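Local coordinates for protein glycerate dehydrogenase/glyoxylate reductase (PDB 2CUK) that probably reduces hydroxypyruvate and glyoxylate with a nicotinamide cofactor, as a member of the D-isomer specific 2-hydroxyacid dehydrogenase family, at residues L81-A84 / R85-I89; H208-N212 / R213-F217. One frame throughout, in Å; residues are numbered along the deposited sequence.

Overall arrangement
From the N terminus, the chain first builds the five-stranded parallel sheet, and contact 1 falls near its end: residues 81-89 finish helix 81-85 and turn into strand 90-92, an outermost strand of that sheet. Arg87 links this turn to Asp61 of helix 57-62. Contact 2 comes later, in the connection between strands 196-199 and 224-227 of the six-stranded parallel sheet of the NAD-binding, Rossmann-type part; its helix 213-216 is tied to helix 236-243 by Arg213 and Glu241. The two are in series, neither nested nor crossed, each closing only a local turn. The centres of contacts 1 and 2 lie about 36 Å apart. One ends a helix; the other starts one.

Contact 1. Residues L81-A84 / R85-I89; sequences LEAA and RERGI
Ala84 O is gripped by two backbone donors, Arg87 N and Ile89 N, each 2.9 Å away. They reach it from opposite faces of its carbonyl plane, and the Ile89 bond is the straighter, with an N-H...O angle of 170°. Together with Gly88 N to Arg85 O, the Ile89 bond defines a Schellman motif; Gly88, at positive phi (65°), is its C-prime residue. The same two residues, Ala84 and Ile89, also touch through their side chains, Ile89 CB 4.0 Å from Ala84 CB, while Met60 and Val91 also touch the Ala84 side chain.

One residue earlier, Ala83 O receives Arg87 NH1 at 2.8 Å, the oxygen lying at the guanidinium edge, near its plane. CG of Arg87 is anti to its own carbonyl carbon (chi1 -66°); the chain runs extended to NE alongside Ala83 O, and a bend at the last torsion turns NH1 back to the oxygen. NE itself forms a salt bridge with Asp61. A leucine in place of Arg87 would probably leave Ala83 O without this side-chain donor and Asp61 without its mate.

On the exposed side, Glu82 and Arg85 lie alongside each other, pointing the same way. Arg85 NE meets Glu82 OE1 at 3.2 Å in a salt bridge that uses the guanidinium edge but approaches from above the carboxylate plane. A water donates to the same Glu82 OE1 at 3.1 Å and, weakly, to Glu86 OE2. Since Glu82 OE1 and Glu86 OE2 stand 4.9 Å apart, the water and Arg85 are likely to ease their repulsion. Chemically, the helix end is closed twice, by backbone donors on Ala84 O and by an arginine shared between Ala83 O and Asp61.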
ATOM      1  N   LEU A  81      20.416  30.427   3.500  1.00 30.92           N
ATOM      2  CA  LEU A  81      21.526  30.007   4.346  1.00 32.42           C
ATOM      3  C   LEU A  81      22.648  31.035   4.457  1.00 33.67           C
ATOM      4  O   LEU A  81      23.177  31.266   5.545  1.00 32.41           O
ATOM      5  CB  LEU A  81      22.092  28.677   3.842  1.00 32.83           C
ATOM      6  CG  LEU A  81      21.101  27.511   3.726  1.00 33.40           C
ATOM      7  CD1 LEU A  81      21.833  26.277   3.224  1.00 34.42           C
ATOM      8  CD2 LEU A  81      20.452  27.234   5.074  1.00 33.97           C
ATOM      9  N   GLU A  82      23.011  31.649   3.337  1.00 34.65           N
ATOM     10  CA  GLU A  82      24.077  32.643   3.341  1.00 36.77           C
ATOM     11  C   GLU A  82      23.677  33.883   4.132  1.00 36.79           C
ATOM     12  O   GLU A  82      24.514  34.511   4.781  1.00 36.86           O
ATOM     13  CB  GLU A  82      24.455  33.024   1.906  1.00 38.96           C
ATOM     14  CG  GLU A  82      24.987  31.854   1.088  1.00 41.61           C
ATOM     15  CD  GLU A  82      26.072  31.077   1.817  1.00 43.71           C
ATOM     16  OE1 GLU A  82      27.077  31.693   2.229  1.00 44.23           O
ATOM     17  OE2 GLU A  82      25.919  29.846   1.979  1.00 45.98           O
ATOM     18  N   ALA A  83      22.396  34.231   4.086  1.00 36.01           N
ATOM     19  CA  ALA A  83      21.909  35.388   4.826  1.00 35.59           C
ATOM     20  C   ALA A  83      22.067  35.117   6.317  1.00 34.94           C
ATOM     21  O   ALA A  83      22.447  36.000   7.084  1.00 35.10           O
ATOM     22  CB  ALA A  83      20.449  35.648   4.494  1.00 35.21           C
ATOM     23  N   ALA A  84      21.777  33.886   6.722  1.00 34.26           N
ATOM     24  CA  ALA A  84      21.895  33.496   8.122  1.00 34.23           C
ATOM     25  C   ALA A  84      23.364  33.485   8.537  1.00 34.39           C
ATOM     26  O   ALA A  84      23.722  33.975   9.608  1.00 34.07           O
ATOM     27  CB  ALA A  84      21.277  32.117   8.333  1.00 32.51           C
ATOM     28  N   ARG A  85      24.208  32.920   7.683  1.00 35.45           N
ATOM     29  CA  ARG A  85      25.640  32.842   7.952  1.00 36.59           C
ATOM     30  C   ARG A  85      26.196  34.242   8.196  1.00 36.14           C
ATOM     31  O   ARG A  85      26.889  34.486   9.185  1.00 35.07           O
ATOM     32  CB  ARG A  85      26.362  32.206   6.762  1.00 38.55           C
ATOM     33  CG  ARG A  85      27.852  31.985   6.983  1.00 41.84           C
ATOM     34  CD  ARG A  85      28.533  31.570   5.690  1.00 44.61           C
ATOM     35  NE  ARG A  85      27.858  30.442   5.054  1.00 47.20           N
ATOM     36  CZ  ARG A  85      27.809  29.213   5.558  1.00 47.42           C
ATOM     37  NH1 ARG A  85      28.400  28.938   6.714  1.00 48.14           N
ATOM     38  NH2 ARG A  85      27.162  28.256   4.905  1.00 47.89           N
ATOM     39  N   GLU A  86      25.875  35.153   7.282  1.00 35.69           N
ATOM     40  CA  GLU A  86      26.322  36.539   7.356  1.00 35.62           C
ATOM     41  C   GLU A  86      25.821  37.245   8.611  1.00 34.82           C
ATOM     42  O   GLU A  86      26.312  38.315   8.967  1.00 35.45           O
ATOM     43  CB  GLU A  86      25.846  37.296   6.113  1.00 36.05           C
ATOM     44  CG  GLU A  86      26.543  36.865   4.827  1.00 37.93           C
ATOM     45  CD  GLU A  86      25.773  37.247   3.576  1.00 38.84           C
ATOM     46  OE1 GLU A  86      25.261  38.385   3.501  1.00 42.12           O
ATOM     47  OE2 GLU A  86      25.688  36.407   2.657  1.00 40.68           O
ATOM     48  N   ARG A  87      24.847  36.641   9.283  1.00 33.35           N
ATOM     49  CA  ARG A  87      24.290  37.229  10.496  1.00 32.80           C
ATOM     50  C   ARG A  87      24.621  36.418  11.740  1.00 31.22           C
ATOM     51  O   ARG A  87      24.098  36.684  12.821  1.00 32.58           O
ATOM     52  CB  ARG A  87      22.775  37.371  10.355  1.00 33.12           C
ATOM     53  CG  ARG A  87      22.369  38.358   9.282  1.00 34.61           C
ATOM     54  CD  ARG A  87      20.866  38.374   9.065  1.00 35.66           C
ATOM     55  NE  ARG A  87      20.478  39.436   8.141  1.00 35.89           N
ATOM     56  CZ  ARG A  87      20.910  39.532   6.886  1.00 36.64           C
ATOM     57  NH1 ARG A  87      21.746  38.626   6.397  1.00 35.00           N
ATOM     58  NH2 ARG A  87      20.514  40.545   6.124  1.00 34.48           N
ATOM     59  N   GLY A  88      25.491  35.427  11.582  1.00 30.96           N
ATOM     60  CA  GLY A  88      25.885  34.603  12.711  1.00 30.65           C
ATOM     61  C   GLY A  88      24.762  33.765  13.294  1.00 30.12           C
ATOM     62  O   GLY A  88      24.754  33.472  14.487  1.00 31.28           O
ATOM     63  N   ILE A  89      23.808  33.379  12.456  1.00 29.68           N
ATOM     64  CA  ILE A  89      22.690  32.560  12.906  1.00 27.81           C
ATOM     65  C   ILE A  89      22.962  31.114  12.518  1.00 27.69           C
ATOM     66  O   ILE A  89      23.369  30.837  11.387  1.00 27.99           O
ATOM     67  CB  ILE A  89      21.371  33.012  12.249  1.00 28.51           C
ATOM     68  CG1 ILE A  89      21.102  34.482  12.583  1.00 27.27           C
ATOM     69  CG2 ILE A  89      20.224  32.130  12.725  1.00 28.84           C
ATOM     70  CD1 ILE A  89      19.908  35.080  11.852  1.00 27.04           C
TER
HETATM   71  O   HOH W   1      28.387  34.506   2.670  1.00 54.12           O

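Contact 2. Residues H208-N212 / R213-F217; sequences HRLLN and RERLF
Three hydrogen bonds join Leu210 and Asn212 to the first turn of helix 213-216. The shortest runs from Arg215 NH1 to Leu210 O, 2.8 Å, with the donor in the carbonyl plane on a lone pair, although that oxygen is tilted 21° from the guanidinium plane. Arg215 runs extended from CG to NE back along the loop, and the guanidinium then turns to present NH1. At the N-cap, Asn212 OD1 accepts from Arg215 N at 2.9 Å; chi1 of 50° sets the amide between its own backbone N and carbonyl carbon, though the exact place of OD1 is less certain. Leu216 N closes the first helical turn on Asn212 O.

In packing contacts, the Leu210 methyl CD1 lies over one face of the Arg215 guanidinium, offset toward its rim. The apolar Leu211 and Leu216 cross at about a right angle, Leu211 CD1 3.7 Å from Leu216 CD2.

As for charge, Arg213 is turned to helix 236-243, where it forms a salt bridge with Glu241. This helix start, in a strand-to-strand connection of the NAD-binding Rossmann-type domain, thus has Arg215 N probably capped by the Asn212 side chain, while the better-placed Arg215 NH1 to Leu210 O bond ties the preceding loop to the helix.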
ATOM      1  N   HIS A 208      15.408  20.134 -12.705  1.00 28.29           N
ATOM      2  CA  HIS A 208      14.134  20.821 -12.876  1.00 29.07           C
ATOM      3  C   HIS A 208      13.422  20.205 -14.082  1.00 28.79           C
ATOM      4  O   HIS A 208      13.915  20.266 -15.209  1.00 28.70           O
ATOM      5  CB  HIS A 208      14.360  22.320 -13.094  1.00 31.34           C
ATOM      6  CG  HIS A 208      13.101  23.127 -13.101  1.00 34.82           C
ATOM      7  ND1 HIS A 208      12.211  23.123 -12.048  1.00 37.95           N
ATOM      8  CD2 HIS A 208      12.579  23.960 -14.032  1.00 36.87           C
ATOM      9  CE1 HIS A 208      11.194  23.919 -12.332  1.00 37.37           C
ATOM     10  NE2 HIS A 208      11.393  24.439 -13.530  1.00 37.88           N
ATOM     11  N   ARG A 209      12.268  19.595 -13.830  1.00 27.30           N
ATOM     12  CA  ARG A 209      11.490  18.944 -14.873  1.00 26.68           C
ATOM     13  C   ARG A 209      12.307  17.914 -15.647  1.00 25.49           C
ATOM     14  O   ARG A 209      12.251  17.839 -16.873  1.00 23.87           O
ATOM     15  CB  ARG A 209      10.886  19.991 -15.809  1.00 29.80           C
ATOM     16  CG  ARG A 209       9.768  20.766 -15.131  1.00 34.38           C
ATOM     17  CD  ARG A 209       9.213  21.890 -15.974  1.00 39.70           C
ATOM     18  NE  ARG A 209       8.154  22.583 -15.246  1.00 45.89           N
ATOM     19  CZ  ARG A 209       7.509  23.656 -15.690  1.00 48.38           C
ATOM     20  NH1 ARG A 209       7.810  24.175 -16.872  1.00 50.98           N
ATOM     21  NH2 ARG A 209       6.558  24.208 -14.950  1.00 50.16           N
ATOM     22  N   LEU A 210      13.065  17.115 -14.903  1.00 24.07           N
ATOM     23  CA  LEU A 210      13.882  16.059 -15.479  1.00 22.83           C
ATOM     24  C   LEU A 210      12.961  15.141 -16.272  1.00 22.94           C
ATOM     25  O   LEU A 210      13.279  14.730 -17.388  1.00 24.18           O
ATOM     26  CB  LEU A 210      14.562  15.262 -14.364  1.00 22.19           C
ATOM     27  CG  LEU A 210      15.546  14.176 -14.797  1.00 24.22           C
ATOM     28  CD1 LEU A 210      16.770  14.830 -15.423  1.00 25.55           C
ATOM     29  CD2 LEU A 210      15.951  13.332 -13.596  1.00 23.53           C
ATOM     30  N   LEU A 211      11.819  14.812 -15.678  1.00 21.89           N
ATOM     31  CA  LEU A 211      10.844  13.953 -16.335  1.00 21.46           C
ATOM     32  C   LEU A 211       9.936  14.817 -17.193  1.00 21.07           C
ATOM     33  O   LEU A 211       8.786  15.094 -16.835  1.00 19.43           O
ATOM     34  CB  LEU A 211      10.021  13.175 -15.302  1.00 20.79           C
ATOM     35  CG  LEU A 211      10.553  11.791 -14.924  1.00 21.24           C
ATOM     36  CD1 LEU A 211      10.346  10.824 -16.084  1.00 22.60           C
ATOM     37  CD2 LEU A 211      12.030  11.885 -14.548  1.00 21.92           C
ATOM     38  N   ASN A 212      10.484  15.261 -18.319  1.00 20.44           N
ATOM     39  CA  ASN A 212       9.756  16.094 -19.259  1.00 21.32           C
ATOM     40  C   ASN A 212       8.999  15.208 -20.243  1.00 19.97           C
ATOM     41  O   ASN A 212       8.995  13.982 -20.113  1.00 17.78           O
ATOM     42  CB  ASN A 212      10.723  17.013 -20.014  1.00 22.40           C
ATOM     43  CG  ASN A 212      11.910  16.261 -20.596  1.00 24.52           C
ATOM     44  OD1 ASN A 212      11.762  15.157 -21.124  1.00 22.48           O
ATOM     45  ND2 ASN A 212      13.092  16.865 -20.514  1.00 25.09           N
ATOM     46  N   ARG A 213       8.370  15.834 -21.232  1.00 19.66           N
ATOM     47  CA  ARG A 213       7.596  15.111 -22.229  1.00 18.74           C
ATOM     48  C   ARG A 213       8.397  14.024 -22.943  1.00 19.00           C
ATOM     49  O   ARG A 213       7.900  12.913 -23.134  1.00 18.67           O
ATOM     50  CB  ARG A 213       7.013  16.100 -23.252  1.00 19.54           C
ATOM     51  CG  ARG A 213       6.163  15.451 -24.335  1.00 20.69           C
ATOM     52  CD  ARG A 213       5.447  16.489 -25.209  1.00 21.82           C
ATOM     53  NE  ARG A 213       4.406  17.207 -24.473  1.00 21.42           N
ATOM     54  CZ  ARG A 213       4.587  18.355 -23.829  1.00 23.56           C
ATOM     55  NH1 ARG A 213       5.778  18.944 -23.827  1.00 24.47           N
ATOM     56  NH2 ARG A 213       3.578  18.910 -23.169  1.00 24.01           N
ATOM     57  N   GLU A 214       9.633  14.331 -23.328  1.00 18.90           N
ATOM     58  CA  GLU A 214      10.468  13.354 -24.028  1.00 21.86           C
ATOM     59  C   GLU A 214      10.849  12.156 -23.169  1.00 20.41           C
ATOM     60  O   GLU A 214      10.837  11.021 -23.642  1.00 22.63           O
ATOM     61  CB  GLU A 214      11.742  14.012 -24.569  1.00 23.99           C
ATOM     62  CG  GLU A 214      12.049  15.353 -23.949  1.00 31.27           C
ATOM     63  CD  GLU A 214      11.089  16.441 -24.404  1.00 31.92           C
ATOM     64  OE1 GLU A 214      10.997  17.477 -23.712  1.00 34.36           O
ATOM     65  OE2 GLU A 214      10.436  16.262 -25.459  1.00 32.22           O
ATOM     66  N   ARG A 215      11.187  12.399 -21.908  1.00 18.93           N
ATOM     67  CA  ARG A 215      11.568  11.304 -21.033  1.00 17.34           C
ATOM     68  C   ARG A 215      10.379  10.444 -20.608  1.00 17.55           C
ATOM     69  O   ARG A 215      10.513   9.228 -20.468  1.00 18.65           O
ATOM     70  CB  ARG A 215      12.315  11.839 -19.809  1.00 18.13           C
ATOM     71  CG  ARG A 215      13.655  12.469 -20.166  1.00 20.79           C
ATOM     72  CD  ARG A 215      14.627  12.448 -19.008  1.00 22.75           C
ATOM     73  NE  ARG A 215      15.946  12.933 -19.414  1.00 25.78           N
ATOM     74  CZ  ARG A 215      16.295  14.214 -19.471  1.00 24.05           C
ATOM     75  NH1 ARG A 215      15.430  15.164 -19.141  1.00 24.83           N
ATOM     76  NH2 ARG A 215      17.513  14.545 -19.876  1.00 26.55           N
ATOM     77  N   LEU A 216       9.216  11.067 -20.421  1.00 17.14           N
ATOM     78  CA  LEU A 216       8.019  10.332 -20.025  1.00 16.71           C
ATOM     79  C   LEU A 216       7.610   9.356 -21.122  1.00 19.01           C
ATOM     80  O   LEU A 216       7.265   8.206 -20.845  1.00 16.77           O
ATOM     81  CB  LEU A 216       6.867  11.298 -19.723  1.00 17.18           C
ATOM     82  CG  LEU A 216       6.986  12.097 -18.417  1.00 17.31           C
ATOM     83  CD1 LEU A 216       5.932  13.188 -18.379  1.00 17.65           C
ATOM     84  CD2 LEU A 216       6.830  11.157 -17.221  1.00 15.87           C
ATOM     85  N   PHE A 217       7.651   9.813 -22.370  1.00 18.02           N
ATOM     86  CA  PHE A 217       7.293   8.953 -23.489  1.00 18.11           C
ATOM     87  C   PHE A 217       8.442   8.028 -23.879  1.00 18.03           C
ATOM     88  O   PHE A 217       8.287   7.166 -24.739  1.00 18.93           O
ATOM     89  CB  PHE A 217       6.835   9.800 -24.677  1.00 17.23           C
ATOM     90  CG  PHE A 217       5.429  10.310 -24.537  1.00 16.81           C
ATOM     91  CD1 PHE A 217       4.348   9.459 -24.739  1.00 17.52           C
ATOM     92  CD2 PHE A 217       5.184  11.631 -24.178  1.00 19.23           C
ATOM     93  CE1 PHE A 217       3.035   9.914 -24.585  1.00 16.57           C
ATOM     94  CE2 PHE A 217       3.875  12.102 -24.019  1.00 19.04           C
ATOM     95  CZ  PHE A 217       2.797  11.239 -24.225  1.00 17.28           C
TER